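Local coordinates for protein glutathione S-transferase (Bombyx mori, PDB 4E8H) that probably catalyses the conjugation of glutathione to electrophilic compounds, working as a homodimer that binds glutathione, at residues 86-91 against 158-163. Numbering follows the deposited sequence.
Sequences DSLYPK and MTVADI
L88 and V160 are joined by one backbone hydrogen bond, V160 N to L88 O at 3.1 Å, with an N-H...O angle of 154° and the donor in the carbonyl plane; the closest CA pair, L88 and T159, is 4.2 Å apart. L88 O also lies 3.3 Å from T159 CB. The CD2 branch of L88 makes the nearer contacts, 3.6 Å from M158 O and 4.0 Å from M158 CE, the methionine chain being bent at chi3 (74°); CD1 faces V160 CG1 more loosely. I163 CD1 approaches the CD2 methyl. T159 is the N-cap of helix 160-174 and forms a capping box with D162: D162 OD2 accepts from T159 N at 2.8 Å through its anti lone pair, while T159 OG1 takes a weak bond from A161 N. In this glutathione transferase fold the capped end meets the linker between helix 71-82 of the thioredoxin-like domain and helix 93-124 of the helical domain. The Y89 chi1 of -168° sets CG anti to the backbone N and carries ring atom CD1 obliquely to V160 CG2, 4.1 Å away, while the Y89 OH is hydrogen-bonded to D100 OD1 on helix 93-124. Helix 16-27 adds V27 against L88 and M23 against I163.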
ATOM      1  N   ASP B  86      -0.751 -21.761   0.813  1.00 25.87           N
ATOM      2  CA  ASP B  86      -0.471 -20.377   0.446  1.00 25.56           C
ATOM      3  C   ASP B  86      -1.181 -19.927  -0.838  1.00 25.13           C
ATOM      4  O   ASP B  86      -0.780 -18.943  -1.446  1.00 25.04           O
ATOM      5  CB  ASP B  86       1.046 -20.146   0.343  1.00 25.67           C
ATOM      6  CG  ASP B  86       1.700 -20.971  -0.765  1.00 26.01           C
ATOM      7  OD1 ASP B  86       1.039 -21.867  -1.339  1.00 26.30           O
ATOM      8  OD2 ASP B  86       2.887 -20.721  -1.060  1.00 26.41           O
ATOM      9  N   SER B  87      -2.235 -20.634  -1.240  1.00 24.51           N
ATOM     10  CA  SER B  87      -2.923 -20.353  -2.512  1.00 23.88           C
ATOM     11  C   SER B  87      -3.468 -18.924  -2.627  1.00 23.26           C
ATOM     12  O   SER B  87      -3.471 -18.341  -3.714  1.00 23.15           O
ATOM     13  CB  SER B  87      -4.041 -21.367  -2.762  1.00 23.96           C
ATOM     14  OG  SER B  87      -5.091 -21.214  -1.822  1.00 24.28           O
ATOM     15  N   LEU B  88      -3.928 -18.371  -1.503  1.00 22.51           N
ATOM     16  CA  LEU B  88      -4.430 -16.995  -1.443  1.00 21.76           C
ATOM     17  C   LEU B  88      -3.319 -15.944  -1.492  1.00 21.34           C
ATOM     18  O   LEU B  88      -3.590 -14.758  -1.691  1.00 21.25           O
ATOM     19  CB  LEU B  88      -5.258 -16.771  -0.171  1.00 21.72           C
ATOM     20  CG  LEU B  88      -6.774 -16.997  -0.097  1.00 21.44           C
ATOM     21  CD1 LEU B  88      -7.311 -16.343   1.188  1.00 21.28           C
ATOM     22  CD2 LEU B  88      -7.514 -16.452  -1.316  1.00 20.99           C
ATOM     23  N   TYR B  89      -2.078 -16.381  -1.286  1.00 20.78           N
ATOM     24  CA  TYR B  89      -0.927 -15.481  -1.213  1.00 20.27           C
ATOM     25  C   TYR B  89       0.357 -16.314  -1.298  1.00 20.18           C
ATOM     26  O   TYR B  89       1.064 -16.467  -0.297  1.00 20.12           O
ATOM     27  CB  TYR B  89      -0.989 -14.661   0.088  1.00 20.11           C
ATOM     28  CG  TYR B  89      -0.034 -13.487   0.184  1.00 19.43           C
ATOM     29  CD1 TYR B  89       0.000 -12.499  -0.803  1.00 18.63           C
ATOM     30  CD2 TYR B  89       0.813 -13.345   1.284  1.00 18.66           C
ATOM     31  CE1 TYR B  89       0.875 -11.413  -0.708  1.00 18.20           C
ATOM     32  CE2 TYR B  89       1.686 -12.262   1.390  1.00 18.20           C
ATOM     33  CZ  TYR B  89       1.714 -11.303   0.390  1.00 18.08           C
ATOM     34  OH  TYR B  89       2.574 -10.232   0.491  1.00 17.78           O
ATOM     35  N   PRO B  90       0.649 -16.874  -2.494  1.00 20.11           N
ATOM     36  CA  PRO B  90       1.747 -17.830  -2.683  1.00 20.08           C
ATOM     37  C   PRO B  90       3.117 -17.275  -2.328  1.00 20.03           C
ATOM     38  O   PRO B  90       3.334 -16.062  -2.373  1.00 20.03           O
ATOM     39  CB  PRO B  90       1.677 -18.162  -4.180  1.00 20.09           C
ATOM     40  CG  PRO B  90       0.890 -17.059  -4.789  1.00 20.15           C
ATOM     41  CD  PRO B  90      -0.100 -16.675  -3.747  1.00 20.14           C
ATOM     42  N   LYS B  91       4.031 -18.174  -1.984  1.00 19.90           N
ATOM     43  CA  LYS B  91       5.347 -17.777  -1.499  1.00 19.77           C
ATOM     44  C   LYS B  91       6.369 -17.591  -2.612  1.00 19.26           C
ATOM     45  O   LYS B  91       7.394 -16.932  -2.412  1.00 19.20           O
ATOM     46  CB  LYS B  91       5.842 -18.747  -0.428  1.00 19.98           C
ATOM     47  CG  LYS B  91       5.096 -18.563   0.883  1.00 20.89           C
ATOM     48  CD  LYS B  91       5.583 -19.518   1.959  1.00 22.40           C
ATOM     49  CE  LYS B  91       4.769 -19.281   3.226  1.00 23.19           C
ATOM     50  NZ  LYS B  91       5.401 -19.904   4.419  1.00 23.80           N
ATOM     51  N   MET B 158      -7.687 -17.082  -7.281  1.00 12.20           N
ATOM     52  CA  MET B 158      -8.110 -15.960  -6.439  1.00 11.60           C
ATOM     53  C   MET B 158      -7.092 -15.714  -5.322  1.00 11.00           C
ATOM     54  O   MET B 158      -6.557 -16.662  -4.740  1.00 10.93           O
ATOM     55  CB  MET B 158      -9.504 -16.215  -5.849  1.00 11.81           C
ATOM     56  CG  MET B 158     -10.142 -14.993  -5.184  1.00 12.37           C
ATOM     57  SD  MET B 158     -11.718 -15.327  -4.364  1.00 13.79           S
ATOM     58  CE  MET B 158     -11.175 -16.217  -2.905  1.00 13.61           C
ATOM     59  N   THR B 159      -6.814 -14.440  -5.046  1.00 10.21           N
ATOM     60  CA  THR B 159      -5.868 -14.052  -3.998  1.00  9.47           C
ATOM     61  C   THR B 159      -6.473 -12.981  -3.087  1.00  9.18           C
ATOM     62  O   THR B 159      -7.600 -12.530  -3.318  1.00  8.92           O
ATOM     63  CB  THR B 159      -4.523 -13.546  -4.591  1.00  9.43           C
ATOM     64  OG1 THR B 159      -4.751 -12.388  -5.404  1.00  9.14           O
ATOM     65  CG2 THR B 159      -3.847 -14.632  -5.425  1.00  9.22           C
ATOM     66  N   VAL B 160      -5.731 -12.582  -2.054  1.00  8.85           N
ATOM     67  CA  VAL B 160      -6.157 -11.485  -1.175  1.00  8.64           C
ATOM     68  C   VAL B 160      -6.398 -10.193  -1.962  1.00  8.46           C
ATOM     69  O   VAL B 160      -7.224  -9.366  -1.567  1.00  8.50           O
ATOM     70  CB  VAL B 160      -5.163 -11.226  -0.005  1.00  8.65           C
ATOM     71  CG1 VAL B 160      -5.184 -12.386   0.983  1.00  8.66           C
ATOM     72  CG2 VAL B 160      -3.742 -10.972  -0.521  1.00  8.72           C
ATOM     73  N   ALA B 161      -5.684 -10.039  -3.078  1.00  8.24           N
ATOM     74  CA  ALA B 161      -5.848  -8.886  -3.958  1.00  8.10           C
ATOM     75  C   ALA B 161      -7.261  -8.800  -4.545  1.00  8.00           C
ATOM     76  O   ALA B 161      -7.851  -7.720  -4.565  1.00  8.04           O
ATOM     77  CB  ALA B 161      -4.795  -8.891  -5.055  1.00  8.12           C
ATOM     78  N   ASP B 162      -7.802  -9.932  -5.004  1.00  7.76           N
ATOM     79  CA  ASP B 162      -9.193  -9.998  -5.481  1.00  7.68           C
ATOM     80  C   ASP B 162     -10.191  -9.638  -4.386  1.00  7.63           C
ATOM     81  O   ASP B 162     -11.178  -8.951  -4.644  1.00  7.58           O
ATOM     82  CB  ASP B 162      -9.537 -11.394  -6.004  1.00  7.62           C
ATOM     83  CG  ASP B 162      -8.664 -11.814  -7.160  1.00  7.77           C
ATOM     84  OD1 ASP B 162      -8.928 -11.381  -8.301  1.00  7.72           O
ATOM     85  OD2 ASP B 162      -7.714 -12.588  -6.926  1.00  8.16           O
ATOM     86  N   ILE B 163      -9.928 -10.115  -3.170  1.00  7.72           N
ATOM     87  CA  ILE B 163     -10.835  -9.913  -2.040  1.00  7.85           C
ATOM     88  C   ILE B 163     -10.964  -8.431  -1.652  1.00  7.97           C
ATOM     89  O   ILE B 163     -12.078  -7.947  -1.445  1.00  8.15           O
ATOM     90  CB  ILE B 163     -10.459 -10.814  -0.819  1.00  7.85           C
ATOM     91  CG1 ILE B 163     -10.503 -12.300  -1.217  1.00  7.78           C
ATOM     92  CG2 ILE B 163     -11.384 -10.537   0.374  1.00  7.69           C
ATOM     93  CD1 ILE B 163     -10.117 -13.281  -0.102  1.00  7.41           C
TER